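Local structure of pantothenate kinase (Coxiella burnetii, 3TQC) at residues L60-L65 and L303-A308; P92-I97 and R162-I167. The protein catalyses the ATP-dependent phosphorylation of pantothenate to 4'-phosphopantothenate, the first step of coenzyme A biosynthesis from pantothenate. All coordinates share one frame; numbering follows the deposited sequence.

Overall arrangement
After an edge strand, 16-20, and three short helices the chain enters the long helix 52-84, which carries residues 60-65. It then passes through Pro92 into strand 93-99. Helix 157-168 packs against that strand in contact 2, closing a loop of 64 intervening residues. The chain then adds further strands and helices before strand 303-307 meets helix 52-84 and closes contact 1 across 237 residues. Contact 2 is therefore nested inside the loop of contact 1. Their centres are about 20 Å apart and they do not touch, yet both rest on the same mixed sheet: contact 1 ties a long early helix to a late strand, contact 2 a later helix to strand 93-99.

Contact 1 of 2, residues L60-L65 and L303-A308; sequences LPLSRL and LILEKA. With ADP (adenosine-5'-diphosphate), chain D.
Leu62 of helix 52-84 pushes its forked tip into the angle between Leu303 and Leu305, which project from the same face of strand 303-307. One prong, CD1, lies across Leu303 CD1 at 3.5 Å; the other reaches out to meet Leu305 end to end, Leu62 CD2 being 3.9 Å from Leu305 CD1. One turn on, Leu65 supplies a second bump, and its CD2 approaches the same Leu303 CD1 at 4.1 Å, so this methyl sits in the notch between the two helix leucines. In both Leu62 and Leu65 CG stands anti to the backbone N (chi1 173° in each), extending the fork toward the strand. The backbones remain far apart, the short axes no closer than 12.6 Å and nearly antiparallel, and leucine suits this spacing because it branches at CG, one carbon beyond CB, and carries two methyls across. Leu231 of strand 229-234 touches Leu62 and Leu305, and Leu112 of helix 105-116 also packs on Leu62.

The helix is kinked at Pro61, whose nitrogen has no hydrogen for the preceding turn. In the next turn Leu60 O takes two donors, Arg64 N and Ser63 OG, the latter at 2.6 Å on a lone pair in the carbonyl plane, which satisfies a buried hydroxyl.

Farther along the strand Lys307 turns toward the nucleotide, its NZ 3.3 Å from ADP N7 and hydrogen-bonded to Val103 O and His311 ND1. The arrangement is that of a P-loop kinase: a helix packed through leucines on a central-sheet strand whose far end brings a lysine to the adenine.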
loop_
_atom_site.group_PDB
_atom_site.type_symbol
_atom_site.label_atom_id
_atom_site.label_comp_id
_atom_site.label_asym_id
_atom_site.label_seq_id
_atom_site.Cartn_x
_atom_site.Cartn_y
_atom_site.Cartn_z
ATOM N N LEU B 60 -14.692 -16.271 13.559
ATOM C CA LEU B 60 -15.915 -16.268 12.784
ATOM C C LEU B 60 -16.347 -14.834 12.445
ATOM O O LEU B 60 -16.502 -14.509 11.279
ATOM C CB LEU B 60 -17.018 -17.049 13.482
ATOM C CG LEU B 60 -18.355 -17.091 12.734
ATOM C CD1 LEU B 60 -18.143 -17.468 11.271
ATOM C CD2 LEU B 60 -19.311 -18.062 13.414
ATOM N N PRO B 61 -16.516 -13.964 13.454
ATOM C CA PRO B 61 -16.868 -12.585 13.075
ATOM C C PRO B 61 -15.764 -11.863 12.287
ATOM O O PRO B 61 -16.067 -11.014 11.443
ATOM C CB PRO B 61 -17.136 -11.884 14.416
ATOM C CG PRO B 61 -16.657 -12.820 15.478
ATOM C CD PRO B 61 -16.645 -14.200 14.899
ATOM N N LEU B 62 -14.502 -12.196 12.560
ATOM C CA LEU B 62 -13.409 -11.647 11.777
ATOM C C LEU B 62 -13.615 -12.044 10.327
ATOM O O LEU B 62 -13.500 -11.211 9.441
ATOM C CB LEU B 62 -12.041 -12.116 12.292
ATOM C CG LEU B 62 -10.834 -11.717 11.437
ATOM C CD1 LEU B 62 -10.872 -10.232 11.096
ATOM C CD2 LEU B 62 -9.494 -12.090 12.102
ATOM N N SER B 63 -13.950 -13.309 10.090
ATOM C CA SER B 63 -14.172 -13.756 8.725
ATOM C C SER B 63 -15.346 -13.022 8.082
ATOM O O SER B 63 -15.270 -12.664 6.908
ATOM C CB SER B 63 -14.353 -15.271 8.637
ATOM O OG SER B 63 -15.626 -15.676 9.103
ATOM N N ARG B 64 -16.409 -12.775 8.842
ATOM C CA ARG B 64 -17.537 -12.006 8.320
ATOM C C ARG B 64 -17.125 -10.573 7.975
ATOM O O ARG B 64 -17.543 -10.051 6.951
ATOM C CB ARG B 64 -18.708 -11.999 9.305
ATOM C CG ARG B 64 -19.950 -11.198 8.843
ATOM C CD ARG B 64 -20.654 -11.877 7.698
ATOM N NE ARG B 64 -21.693 -11.058 7.073
ATOM C CZ ARG B 64 -21.512 -10.213 6.058
ATOM N NH1 ARG B 64 -20.314 -9.993 5.534
ATOM N NH2 ARG B 64 -22.551 -9.564 5.571
ATOM N N LEU B 65 -16.309 -9.943 8.818
ATOM C CA LEU B 65 -15.834 -8.587 8.535
ATOM C C LEU B 65 -15.088 -8.614 7.216
ATOM O O LEU B 65 -15.376 -7.849 6.320
ATOM C CB LEU B 65 -14.932 -8.054 9.655
ATOM C CG LEU B 65 -14.246 -6.695 9.388
ATOM C CD1 LEU B 65 -15.249 -5.566 9.417
ATOM C CD2 LEU B 65 -13.134 -6.421 10.372
ATOM N N LEU B 303 -5.459 -4.357 9.865
ATOM C CA LEU B 303 -6.029 -4.954 11.050
ATOM C C LEU B 303 -4.908 -5.538 11.896
ATOM O O LEU B 303 -4.041 -6.247 11.392
ATOM C CB LEU B 303 -7.007 -6.047 10.630
ATOM C CG LEU B 303 -7.921 -6.666 11.676
ATOM C CD1 LEU B 303 -9.195 -7.142 10.992
ATOM C CD2 LEU B 303 -7.237 -7.815 12.368
ATOM N N ILE B 304 -4.897 -5.214 13.175
ATOM C CA ILE B 304 -3.927 -5.817 14.065
ATOM C C ILE B 304 -4.674 -6.621 15.096
ATOM O O ILE B 304 -5.571 -6.112 15.749
ATOM C CB ILE B 304 -3.033 -4.768 14.721
ATOM C CG1 ILE B 304 -2.262 -4.002 13.636
ATOM C CG2 ILE B 304 -2.063 -5.421 15.700
ATOM C CD1 ILE B 304 -1.698 -2.698 14.118
ATOM N N LEU B 305 -4.326 -7.896 15.193
ATOM C CA LEU B 305 -4.873 -8.771 16.206
ATOM C C LEU B 305 -3.812 -8.861 17.265
ATOM O O LEU B 305 -2.678 -9.236 16.978
ATOM C CB LEU B 305 -5.138 -10.160 15.656
ATOM C CG LEU B 305 -6.134 -10.301 14.528
ATOM C CD1 LEU B 305 -6.129 -11.757 14.041
ATOM C CD2 LEU B 305 -7.497 -9.896 15.007
ATOM N N GLU B 306 -4.173 -8.491 18.479
ATOM C CA GLU B 306 -3.242 -8.472 19.586
ATOM C C GLU B 306 -3.591 -9.633 20.525
ATOM O O GLU B 306 -4.691 -9.707 21.054
ATOM C CB GLU B 306 -3.311 -7.110 20.300
ATOM C CG GLU B 306 -2.249 -6.905 21.364
ATOM C CD GLU B 306 -2.343 -5.548 22.052
ATOM O OE1 GLU B 306 -2.187 -4.506 21.375
ATOM O OE2 GLU B 306 -2.567 -5.524 23.275
ATOM N N LYS B 307 -2.638 -10.539 20.707
ATOM C CA LYS B 307 -2.836 -11.750 21.485
ATOM C C LYS B 307 -2.325 -11.605 22.908
ATOM O O LYS B 307 -1.283 -11.006 23.133
ATOM C CB LYS B 307 -2.130 -12.930 20.798
ATOM C CG LYS B 307 -2.856 -13.412 19.553
ATOM C CD LYS B 307 -2.016 -14.338 18.712
ATOM C CE LYS B 307 -1.996 -15.744 19.215
ATOM N NZ LYS B 307 -1.373 -16.645 18.208
ATOM N N ALA B 308 -3.074 -12.144 23.868
ATOM C CA ALA B 308 -2.563 -12.369 25.222
ATOM C C ALA B 308 -1.728 -13.650 25.227
ATOM O O ALA B 308 -1.720 -14.384 24.245
ATOM C CB ALA B 308 -3.709 -12.478 26.210
HETATM P PB ADP D . 3.582 -18.898 12.803
HETATM O O1B ADP D . 2.841 -19.490 11.646
HETATM O O2B ADP D . 3.408 -17.406 12.922
HETATM O O3B ADP D . 5.027 -19.325 12.928
HETATM P PA ADP D . 1.996 -20.797 14.187
HETATM O O1A ADP D . 0.711 -20.434 13.482
HETATM O O2A ADP D . 2.789 -22.001 13.786
HETATM O O3A ADP D . 2.966 -19.519 14.149
HETATM O "O5'" ADP D . 1.693 -20.941 15.735
HETATM C "C5'" ADP D . 2.727 -20.825 16.697
HETATM C "C4'" ADP D . 2.418 -21.730 17.881
HETATM O "O4'" ADP D . 1.328 -21.204 18.631
HETATM C "C3'" ADP D . 1.989 -23.114 17.445
HETATM O "O3'" ADP D . 2.500 -24.058 18.387
HETATM C "C2'" ADP D . 0.481 -23.088 17.458
HETATM O "O2'" ADP D . -0.058 -24.351 17.808
HETATM C "C1'" ADP D . 0.181 -22.057 18.524
HETATM N N9 ADP D . -0.993 -21.208 18.235
HETATM C C8 ADP D . -1.098 -20.348 17.213
HETATM N N7 ADP D . -2.287 -19.704 17.248
HETATM C C5 ADP D . -2.944 -20.166 18.315
HETATM C C6 ADP D . -4.248 -19.879 18.906
HETATM N N6 ADP D . -5.053 -18.965 18.309
HETATM N N1 ADP D . -4.578 -20.555 20.021
HETATM C C2 ADP D . -3.760 -21.468 20.592
HETATM N N3 ADP D . -2.543 -21.770 20.092
HETATM C C4 ADP D . -2.098 -21.151 18.971
#

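Contact 2 of 2, residues P92-I97 and R162-I167; sequences PYIIGI and RVLNAI
This is a buried helix-on-sheet contact made by apolar side chains in the P-loop kinase fold, joining helix 157-168 to the beginning of strand 93-99 and the proline just before it; that strand, the middle one of five parallel strands, leads into the phosphate-binding loop. No hydrogen bond crosses it. Pro92 and Ile94, two residues apart, both direct their side chains at the helix, whereas Tyr93 and Ile95 pack on helix 52-84 on the other side of the sheet. From the helix come Leu164 and Ile167, one turn apart. Ile94 holds CG1 anti to its carbonyl carbon (chi1 -56°) and continues extended, which carries CD1 out between them: it lies 4.1 Å from Ile167 CG2 and 4.2 Å from Leu164 CD2. A beta-branched isoleucine fits a strand well, and its long arm spans the distance to the helix. Leu164 starts out aslant to the strand, but its end bends nearer, and Leu202 of the adjacent strand 199-203 packs against it as well. Val200 of that strand lies against Pro92 and Ile94.

Polar groups nearby find partners beside the apolar core: Pro92 O accepts from Lys168 NZ, and Ile94 N donates to Asp228 OD2. Pro92 offers the helix a compact, rigid apolar ring. It meets Ile167 at about a right angle, with Pro92 CG 3.6 Å from Ile167 CG2 and Pro92 CD 3.5 Å from the carbonyl oxygen Ile167 O.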
loop_
_atom_site.group_PDB
_atom_site.type_symbol
_atom_site.label_atom_id
_atom_site.label_comp_id
_atom_site.label_asym_id
_atom_site.label_seq_id
_atom_site.Cartn_x
_atom_site.Cartn_y
_atom_site.Cartn_z
ATOM N N PRO B 92 -8.285 -12.433 -7.801
ATOM C CA PRO B 92 -8.587 -12.755 -6.411
ATOM C C PRO B 92 -8.344 -11.584 -5.469
ATOM O O PRO B 92 -7.504 -10.722 -5.718
ATOM C CB PRO B 92 -7.616 -13.905 -6.089
ATOM C CG PRO B 92 -7.194 -14.447 -7.424
ATOM C CD PRO B 92 -7.123 -13.191 -8.282
ATOM N N TYR B 93 -9.118 -11.560 -4.407
ATOM C CA TYR B 93 -8.891 -10.662 -3.309
ATOM C C TYR B 93 -7.809 -11.311 -2.451
ATOM O O TYR B 93 -7.935 -12.473 -2.111
ATOM C CB TYR B 93 -10.180 -10.498 -2.516
ATOM C CG TYR B 93 -10.131 -9.355 -1.554
ATOM C CD1 TYR B 93 -10.570 -8.103 -1.923
ATOM C CD2 TYR B 93 -9.648 -9.530 -0.260
ATOM C CE1 TYR B 93 -10.520 -7.055 -1.044
ATOM C CE2 TYR B 93 -9.582 -8.492 0.615
ATOM C CZ TYR B 93 -10.036 -7.254 0.228
ATOM O OH TYR B 93 -9.978 -6.205 1.109
ATOM N N ILE B 94 -6.746 -10.584 -2.132
ATOM C CA ILE B 94 -5.634 -11.161 -1.383
ATOM C C ILE B 94 -5.502 -10.506 -0.028
ATOM O O ILE B 94 -5.363 -9.287 0.064
ATOM C CB ILE B 94 -4.307 -11.021 -2.116
ATOM C CG1 ILE B 94 -4.394 -11.646 -3.514
ATOM C CG2 ILE B 94 -3.209 -11.685 -1.316
ATOM C CD1 ILE B 94 -3.028 -11.962 -4.131
ATOM N N ILE B 95 -5.533 -11.327 1.014
ATOM C CA ILE B 95 -5.442 -10.865 2.380
ATOM C C ILE B 95 -4.075 -11.270 2.937
ATOM O O ILE B 95 -3.723 -12.444 2.924
ATOM C CB ILE B 95 -6.545 -11.489 3.241
ATOM C CG1 ILE B 95 -7.927 -11.053 2.746
ATOM C CG2 ILE B 95 -6.387 -11.109 4.714
ATOM C CD1 ILE B 95 -9.084 -11.918 3.338
ATOM N N GLY B 96 -3.316 -10.303 3.426
ATOM C CA GLY B 96 -1.986 -10.555 3.953
ATOM C C GLY B 96 -2.060 -10.861 5.429
ATOM O O GLY B 96 -2.841 -10.247 6.152
ATOM N N ILE B 97 -1.279 -11.840 5.883
ATOM C CA ILE B 97 -1.148 -12.085 7.306
ATOM C C ILE B 97 0.321 -12.066 7.675
ATOM O O ILE B 97 1.109 -12.880 7.181
ATOM C CB ILE B 97 -1.757 -13.402 7.725
ATOM C CG1 ILE B 97 -3.231 -13.475 7.344
ATOM C CG2 ILE B 97 -1.651 -13.576 9.252
ATOM C CD1 ILE B 97 -3.865 -14.734 7.862
ATOM N N ARG B 162 6.671 -12.270 -8.700
ATOM C CA ARG B 162 6.200 -12.850 -9.940
ATOM C C ARG B 162 4.916 -13.660 -9.721
ATOM O O ARG B 162 3.985 -13.610 -10.538
ATOM C CB ARG B 162 7.302 -13.714 -10.555
ATOM C CG ARG B 162 6.895 -14.525 -11.786
ATOM C CD ARG B 162 8.018 -15.517 -12.185
ATOM N NE ARG B 162 8.511 -16.336 -11.062
ATOM C CZ ARG B 162 7.861 -17.364 -10.507
ATOM N NH1 ARG B 162 6.654 -17.742 -10.945
ATOM N NH2 ARG B 162 8.419 -18.026 -9.499
ATOM N N VAL B 163 4.866 -14.400 -8.621
ATOM C CA VAL B 163 3.678 -15.173 -8.283
ATOM C C VAL B 163 2.503 -14.267 -7.929
ATOM O O VAL B 163 1.396 -14.459 -8.426
ATOM C CB VAL B 163 3.954 -16.153 -7.139
ATOM C CG1 VAL B 163 2.657 -16.572 -6.502
ATOM C CG2 VAL B 163 4.752 -17.376 -7.672
ATOM N N LEU B 164 2.727 -13.272 -7.089
ATOM C CA LEU B 164 1.641 -12.364 -6.769
ATOM C C LEU B 164 1.194 -11.606 -8.020
ATOM O O LEU B 164 0.008 -11.458 -8.281
ATOM C CB LEU B 164 2.057 -11.419 -5.658
ATOM C CG LEU B 164 2.341 -12.207 -4.372
ATOM C CD1 LEU B 164 2.968 -11.334 -3.290
ATOM C CD2 LEU B 164 1.053 -12.828 -3.871
ATOM N N ASN B 165 2.152 -11.127 -8.795
ATOM C CA ASN B 165 1.838 -10.438 -10.031
ATOM C C ASN B 165 0.990 -11.326 -10.921
ATOM O O ASN B 165 0.006 -10.888 -11.471
ATOM C CB ASN B 165 3.123 -10.041 -10.771
ATOM C CG ASN B 165 2.853 -9.267 -12.033
ATOM O OD1 ASN B 165 2.291 -8.176 -11.987
ATOM N ND2 ASN B 165 3.245 -9.827 -13.173
ATOM N N ALA B 166 1.388 -12.583 -11.052
ATOM C CA ALA B 166 0.655 -13.506 -11.900
ATOM C C ALA B 166 -0.779 -13.688 -11.390
ATOM O O ALA B 166 -1.731 -13.715 -12.169
ATOM C CB ALA B 166 1.369 -14.820 -11.974
ATOM N N ILE B 167 -0.937 -13.792 -10.078
ATOM C CA ILE B 167 -2.268 -13.991 -9.515
ATOM C C ILE B 167 -3.129 -12.763 -9.797
ATOM O O ILE B 167 -4.266 -12.884 -10.219
ATOM C CB ILE B 167 -2.207 -14.340 -8.027
ATOM C CG1 ILE B 167 -1.584 -15.734 -7.861
ATOM C CG2 ILE B 167 -3.602 -14.338 -7.401
ATOM C CD1 ILE B 167 -1.276 -16.105 -6.440
#